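Local coordinates for protein nitrate reductase (Ulva prolifera, PDB 5YLY) that probably carries electrons from NADH through its bound FAD, as the cytochrome b5 reductase domain of an enzyme that reduces nitrate to nitrite, at residues A[160-168]-A[252-263]. Residues are numbered along the deposited sequence; the frame is centred on the assembly and turned at random.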
ATOM      1  N   SER A 160      -1.823 -21.400   0.689  1.00 47.21           N
ATOM      2  CA  SER A 160      -3.216 -21.627   1.098  1.00 46.14           C
ATOM      3  C   SER A 160      -4.245 -20.977   0.222  1.00 49.10           C
ATOM      4  O   SER A 160      -3.972 -19.942  -0.393  1.00 45.52           O
ATOM      5  CB  SER A 160      -3.453 -21.179   2.539  1.00 49.67           C
ATOM      6  OG  SER A 160      -4.811 -21.369   2.904  1.00 56.94           O
ATOM      7  N   GLU A 161      -5.458 -21.558   0.215  1.00 45.60           N
ATOM      8  CA  GLU A 161      -6.591 -20.956  -0.474  1.00 43.80           C
ATOM      9  C   GLU A 161      -7.116 -19.871   0.454  1.00 44.75           C
ATOM     10  O   GLU A 161      -6.897 -19.910   1.672  1.00 43.62           O
ATOM     11  CB  GLU A 161      -7.703 -21.987  -0.765  1.00 46.82           C
ATOM     12  CG  GLU A 161      -7.427 -22.878  -1.965  1.00 58.03           C
ATOM     13  CD  GLU A 161      -8.458 -23.976  -2.158  1.00 84.84           C
ATOM     14  OE1 GLU A 161      -8.666 -24.775  -1.214  1.00 80.80           O
ATOM     15  OE2 GLU A 161      -9.062 -24.035  -3.254  1.00 75.28           O
ATOM     16  N   VAL A 162      -7.773 -18.877  -0.125  1.00 37.55           N
ATOM     17  CA  VAL A 162      -8.287 -17.754   0.644  1.00 36.48           C
ATOM     18  C   VAL A 162      -9.596 -17.322  -0.014  1.00 37.20           C
ATOM     19  O   VAL A 162      -9.710 -17.368  -1.241  1.00 36.77           O
ATOM     20  CB  VAL A 162      -7.222 -16.620   0.799  1.00 38.68           C
ATOM     21  CG1 VAL A 162      -6.787 -16.039  -0.558  1.00 37.97           C
ATOM     22  CG2 VAL A 162      -7.692 -15.519   1.749  1.00 37.55           C
ATOM     23  N   LYS A 163     -10.585 -16.973   0.803  1.00 32.19           N
ATOM     24  CA  LYS A 163     -11.906 -16.534   0.342  1.00 31.70           C
ATOM     25  C   LYS A 163     -12.213 -15.096   0.762  1.00 33.15           C
ATOM     26  O   LYS A 163     -13.031 -14.419   0.111  1.00 31.37           O
ATOM     27  CB  LYS A 163     -12.991 -17.432   0.957  1.00 35.49           C
ATOM     28  CG  LYS A 163     -12.881 -18.910   0.589  1.00 55.18           C
ATOM     29  CD  LYS A 163     -14.097 -19.708   1.078  1.00 69.85           C
ATOM     30  CE  LYS A 163     -15.216 -19.783   0.054  1.00 82.30           C
ATOM     31  NZ  LYS A 163     -16.464 -20.358   0.628  1.00 92.58           N
ATOM     32  N   ARG A 164     -11.609 -14.670   1.893  1.00 30.29           N
ATOM     33  CA  ARG A 164     -11.834 -13.351   2.487  0.50 29.36           C
ATOM     34  C   ARG A 164     -10.537 -12.740   2.995  1.00 31.39           C
ATOM     35  O   ARG A 164      -9.722 -13.434   3.624  1.00 30.45           O
ATOM     36  CB  ARG A 164     -12.861 -13.443   3.620  0.50 30.55           C
ATOM     37  CG  ARG A 164     -14.235 -13.991   3.186  0.50 34.04           C
ATOM     38  CD  ARG A 164     -15.281 -13.962   4.285  0.50 38.80           C
ATOM     39  NE  ARG A 164     -14.737 -14.388   5.569  0.50 35.64           N
ATOM     40  CZ  ARG A 164     -15.402 -14.361   6.719  0.50 42.59           C
ATOM     41  NH1 ARG A 164     -14.812 -14.745   7.837  0.50 20.18           N
ATOM     42  NH2 ARG A 164     -16.668 -13.962   6.755  0.50 32.46           N
ATOM     43  N   ILE A 165     -10.326 -11.446   2.693  1.00 25.72           N
ATOM     44  CA  ILE A 165      -9.100 -10.786   3.147  1.00 25.78           C
ATOM     45  C   ILE A 165      -9.449  -9.506   3.854  1.00 30.11           C
ATOM     46  O   ILE A 165     -10.027  -8.603   3.232  1.00 27.78           O
ATOM     47  CB  ILE A 165      -8.084 -10.499   1.983  1.00 28.23           C
ATOM     48  CG1 ILE A 165      -7.696 -11.801   1.218  1.00 28.07           C
ATOM     49  CG2 ILE A 165      -6.838  -9.762   2.527  1.00 30.64           C
ATOM     50  CD1 ILE A 165      -6.743 -11.602   0.001  1.00 30.84           C
ATOM     51  N   ASN A 166      -9.005  -9.388   5.122  1.00 27.54           N
ATOM     52  CA  ASN A 166      -9.087  -8.148   5.871  1.00 26.85           C
ATOM     53  C   ASN A 166      -7.821  -7.380   5.563  1.00 29.46           C
ATOM     54  O   ASN A 166      -6.752  -7.979   5.482  1.00 30.60           O
ATOM     55  CB  ASN A 166      -9.092  -8.434   7.381  1.00 27.19           C
ATOM     56  CG  ASN A 166     -10.400  -8.903   7.908  1.00 33.18           C
ATOM     57  OD1 ASN A 166     -11.454  -8.598   7.349  1.00 28.81           O
ATOM     58  ND2 ASN A 166     -10.356  -9.629   9.034  1.00 29.47           N
ATOM     59  N   MET A 167      -7.917  -6.061   5.453  1.00 25.35           N
ATOM     60  CA  MET A 167      -6.761  -5.217   5.224  1.00 24.52           C
ATOM     61  C   MET A 167      -6.774  -4.083   6.212  1.00 29.56           C
ATOM     62  O   MET A 167      -7.790  -3.386   6.353  1.00 28.54           O
ATOM     63  CB  MET A 167      -6.789  -4.651   3.797  1.00 24.79           C
ATOM     64  CG  MET A 167      -6.811  -5.724   2.744  1.00 24.39           C
ATOM     65  SD  MET A 167      -6.890  -4.978   1.134  1.00 25.61           S
ATOM     66  CE  MET A 167      -6.611  -6.400   0.184  1.00 23.02           C
ATOM     67  N   ILE A 168      -5.658  -3.909   6.922  1.00 25.23           N
ATOM     68  CA  ILE A 168      -5.555  -2.793   7.841  1.00 27.00           C
ATOM     69  C   ILE A 168      -4.351  -1.980   7.406  1.00 30.38           C
ATOM     70  O   ILE A 168      -3.232  -2.492   7.400  1.00 30.65           O
ATOM     71  CB  ILE A 168      -5.481  -3.165   9.342  1.00 30.10           C
ATOM     72  CG1 ILE A 168      -6.588  -4.162   9.764  1.00 31.29           C
ATOM     73  CG2 ILE A 168      -5.485  -1.886  10.198  1.00 30.72           C
ATOM     74  CD1 ILE A 168      -6.495  -4.539  11.340  1.00 39.24           C
ATOM     75  N   LEU A 252     -14.288  -5.255   9.911  1.00 31.27           N
ATOM     76  CA  LEU A 252     -13.616  -6.436   9.363  1.00 30.62           C
ATOM     77  C   LEU A 252     -14.319  -7.765   9.557  1.00 34.94           C
ATOM     78  O   LEU A 252     -15.213  -7.884  10.393  1.00 36.46           O
ATOM     79  CB  LEU A 252     -12.194  -6.509   9.994  1.00 30.61           C
ATOM     80  CG  LEU A 252     -11.320  -5.227   9.896  1.00 31.80           C
ATOM     81  CD1 LEU A 252     -10.072  -5.386  10.711  1.00 32.13           C
ATOM     82  CD2 LEU A 252     -10.963  -4.891   8.396  1.00 29.34           C
ATOM     83  N   PHE A 253     -13.870  -8.788   8.815  1.00 30.97           N
ATOM     84  CA  PHE A 253     -14.385 -10.152   8.986  1.00 31.88           C
ATOM     85  C   PHE A 253     -13.755 -10.790  10.231  1.00 35.76           C
ATOM     86  O   PHE A 253     -12.569 -10.562  10.512  1.00 34.09           O
ATOM     87  CB  PHE A 253     -13.989 -11.040   7.781  1.00 31.69           C
ATOM     88  CG  PHE A 253     -14.561 -10.662   6.436  1.00 31.59           C
ATOM     89  CD1 PHE A 253     -15.938 -10.669   6.218  1.00 34.95           C
ATOM     90  CD2 PHE A 253     -13.724 -10.361   5.371  1.00 30.73           C
ATOM     91  CE1 PHE A 253     -16.463 -10.351   4.963  1.00 33.76           C
ATOM     92  CE2 PHE A 253     -14.250 -10.063   4.107  1.00 32.70           C
ATOM     93  CZ  PHE A 253     -15.619 -10.060   3.915  1.00 31.59           C
ATOM     94  N   ARG A 254     -14.516 -11.647  10.933  1.00 36.55           N
ATOM     95  CA  ARG A 254     -13.963 -12.428  12.038  1.00 38.54           C
ATOM     96  C   ARG A 254     -13.206 -13.586  11.388  1.00 43.09           C
ATOM     97  O   ARG A 254     -13.474 -13.906  10.225  1.00 42.20           O
ATOM     98  CB  ARG A 254     -15.084 -12.988  12.928  1.00 42.21           C
ATOM     99  CG  ARG A 254     -15.767 -11.920  13.773  1.00 48.05           C
ATOM    100  CD  ARG A 254     -16.521 -12.487  14.966  1.00 57.30           C
ATOM    101  NE  ARG A 254     -15.661 -12.889  16.081  1.00 64.00           N
ATOM    102  CZ  ARG A 254     -15.183 -12.074  17.019  1.00 82.00           C
ATOM    103  NH1 ARG A 254     -14.404 -12.549  17.983  1.00 74.59           N
ATOM    104  NH2 ARG A 254     -15.465 -10.779  16.990  1.00 64.89           N
ATOM    105  N   TYR A 255     -12.269 -14.211  12.104  1.00 42.00           N
ATOM    106  CA  TYR A 255     -11.566 -15.358  11.533  1.00 42.61           C
ATOM    107  C   TYR A 255     -12.491 -16.587  11.361  1.00 47.06           C
ATOM    108  O   TYR A 255     -13.297 -16.910  12.227  1.00 45.91           O
ATOM    109  CB  TYR A 255     -10.314 -15.754  12.352  1.00 45.61           C
ATOM    110  CG  TYR A 255      -9.695 -17.051  11.870  1.00 47.87           C
ATOM    111  CD1 TYR A 255      -9.016 -17.113  10.655  1.00 48.99           C
ATOM    112  CD2 TYR A 255      -9.898 -18.245  12.564  1.00 51.13           C
ATOM    113  CE1 TYR A 255      -8.508 -18.318  10.167  1.00 51.32           C
ATOM    114  CE2 TYR A 255      -9.402 -19.457  12.081  1.00 52.68           C
ATOM    115  CZ  TYR A 255      -8.699 -19.486  10.887  1.00 61.37           C
ATOM    116  OH  TYR A 255      -8.202 -20.674  10.407  1.00 63.75           O
ATOM    117  N   GLU A 256     -12.325 -17.262  10.233  1.00 44.38           N
ATOM    118  CA  GLU A 256     -12.926 -18.527   9.820  1.00 44.95           C
ATOM    119  C   GLU A 256     -11.870 -19.115   8.880  1.00 46.50           C
ATOM    120  O   GLU A 256     -11.185 -18.324   8.223  1.00 43.83           O
ATOM    121  CB  GLU A 256     -14.211 -18.284   8.995  1.00 46.08           C
ATOM    122  CG  GLU A 256     -15.494 -18.137   9.796  1.00 60.86           C
ATOM    123  CD  GLU A 256     -16.668 -17.668   8.955  1.00 80.11           C
ATOM    124  OE1 GLU A 256     -16.896 -18.244   7.867  1.00 78.16           O
ATOM    125  OE2 GLU A 256     -17.352 -16.708   9.377  1.00 75.82           O
ATOM    126  N   PRO A 257     -11.770 -20.453   8.679  1.00 45.12           N
ATOM    127  CA  PRO A 257     -10.799 -20.966   7.690  1.00 43.78           C
ATOM    128  C   PRO A 257     -11.076 -20.317   6.326  1.00 43.96           C
ATOM    129  O   PRO A 257     -12.223 -20.205   5.915  1.00 43.54           O
ATOM    130  CB  PRO A 257     -11.076 -22.479   7.667  1.00 47.89           C
ATOM    131  CG  PRO A 257     -11.674 -22.772   9.027  1.00 54.60           C
ATOM    132  CD  PRO A 257     -12.507 -21.556   9.341  1.00 49.32           C
ATOM    133  N   GLY A 258     -10.040 -19.803   5.693  1.00 38.63           N
ATOM    134  CA  GLY A 258     -10.198 -19.137   4.409  1.00 36.22           C
ATOM    135  C   GLY A 258     -10.143 -17.623   4.519  1.00 38.13           C
ATOM    136  O   GLY A 258     -10.195 -16.950   3.498  1.00 36.74           O
ATOM    137  N   THR A 259     -10.084 -17.079   5.755  1.00 34.82           N
ATOM    138  CA  THR A 259     -10.007 -15.632   6.041  1.00 34.51           C
ATOM    139  C   THR A 259      -8.640 -15.306   6.602  1.00 37.70           C
ATOM    140  O   THR A 259      -8.184 -15.950   7.558  1.00 38.68           O
ATOM    141  CB  THR A 259     -11.120 -15.147   7.017  1.00 38.31           C
ATOM    142  OG1 THR A 259     -12.387 -15.567   6.535  1.00 36.48           O
ATOM    143  CG2 THR A 259     -11.144 -13.613   7.176  1.00 33.09           C
ATOM    144  N   ILE A 260      -7.988 -14.308   6.003  1.00 31.90           N
ATOM    145  CA  ILE A 260      -6.695 -13.809   6.472  1.00 30.37           C
ATOM    146  C   ILE A 260      -6.816 -12.315   6.696  1.00 33.16           C
ATOM    147  O   ILE A 260      -7.771 -11.689   6.220  1.00 31.20           O
ATOM    148  CB  ILE A 260      -5.490 -14.173   5.542  1.00 31.83           C
ATOM    149  CG1 ILE A 260      -5.623 -13.497   4.134  1.00 30.15           C
ATOM    150  CG2 ILE A 260      -5.286 -15.703   5.463  1.00 33.41           C
ATOM    151  CD1 ILE A 260      -4.345 -13.572   3.272  1.00 34.77           C
ATOM    152  N   SER A 261      -5.851 -11.742   7.418  1.00 31.78           N
ATOM    153  CA  SER A 261      -5.757 -10.302   7.618  1.00 30.04           C
ATOM    154  C   SER A 261      -4.352  -9.915   7.217  1.00 35.59           C
ATOM    155  O   SER A 261      -3.406 -10.641   7.545  1.00 35.44           O
ATOM    156  CB  SER A 261      -6.011  -9.909   9.077  1.00 32.19           C
ATOM    157  OG  SER A 261      -7.308 -10.287   9.502  1.00 33.67           O
ATOM    158  N   VAL A 262      -4.228  -8.831   6.430  1.00 29.30           N
ATOM    159  CA  VAL A 262      -2.927  -8.314   5.996  1.00 28.63           C
ATOM    160  C   VAL A 262      -2.785  -6.903   6.519  1.00 30.28           C
ATOM    161  O   VAL A 262      -3.774  -6.177   6.603  1.00 29.63           O
ATOM    162  CB  VAL A 262      -2.626  -8.482   4.480  1.00 29.95           C
ATOM    163  CG1 VAL A 262      -2.514  -9.957   4.107  1.00 30.12           C
ATOM    164  CG2 VAL A 262      -3.673  -7.770   3.613  1.00 27.08           C
ATOM    165  N   LEU A 263      -1.583  -6.511   6.915  1.00 29.55           N
ATOM    166  CA  LEU A 263      -1.373  -5.249   7.601  1.00 30.63           C
ATOM    167  C   LEU A 263      -0.189  -4.500   7.088  1.00 33.31           C
ATOM    168  O   LEU A 263       0.842  -5.104   6.808  1.00 33.20           O
ATOM    169  CB  LEU A 263      -1.102  -5.537   9.105  1.00 33.07           C
ATOM    170  CG  LEU A 263      -2.227  -6.167   9.948  1.00 40.45           C
ATOM    171  CD1 LEU A 263      -2.213  -7.680   9.844  1.00 42.92           C
ATOM    172  CD2 LEU A 263      -1.971  -5.897  11.413  1.00 46.39           C
TER
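Parallel pairing joins R164–I168 to T259–L263. I260 N gives to R164 O, N166 N to I260 O (2.8 Å), V262 N to N166 O and I168 N to V262 O; before them, G258 O accepts from both K163 N and R164 N. Side-chain hydrogen bonds tie N166 to the loop that leads from helix 245-251 into strand 259-264. N166 OD1 receives F253 N at 2.8 Å, while N166 ND2 gives to F253 O at 2.8 Å, on a lone pair and nearly straight (169°), and to S261 OG at 3.2 Å. With OD1 taking an N-H and ND2 meeting a carbonyl, the amide's flip is settled; both acceptors of ND2 lie near its plane. An alanine here would probably leave F253 N and O without these mates and the loop freer to shift. Cationic and aromatic contacts centre on R164. R164 NE and NH1 grip T259 OG1 side-on, with NE at 2.8 Å. A bend at chi3 (-42°) lays the guanidinium flat on F253, planes 20° apart, with R164 CD 3.7 Å from the F253 ring centroid. E256 OE2 forms a longer salt bridge to R164 NH1 (3.6 Å). Apolar packing puts I165, M167, I260 and V262 on one sheet face, where helix 174-185 packs on I165 and M167; M167 CG meets V262 CG2 at 3.8 Å. This chemistry, largely polar around R164 and N166, turning apolar at I168 and L252, implies that two neighbouring strands of the NAD-binding domain's parallel sheet are held by side chains as well as backbone.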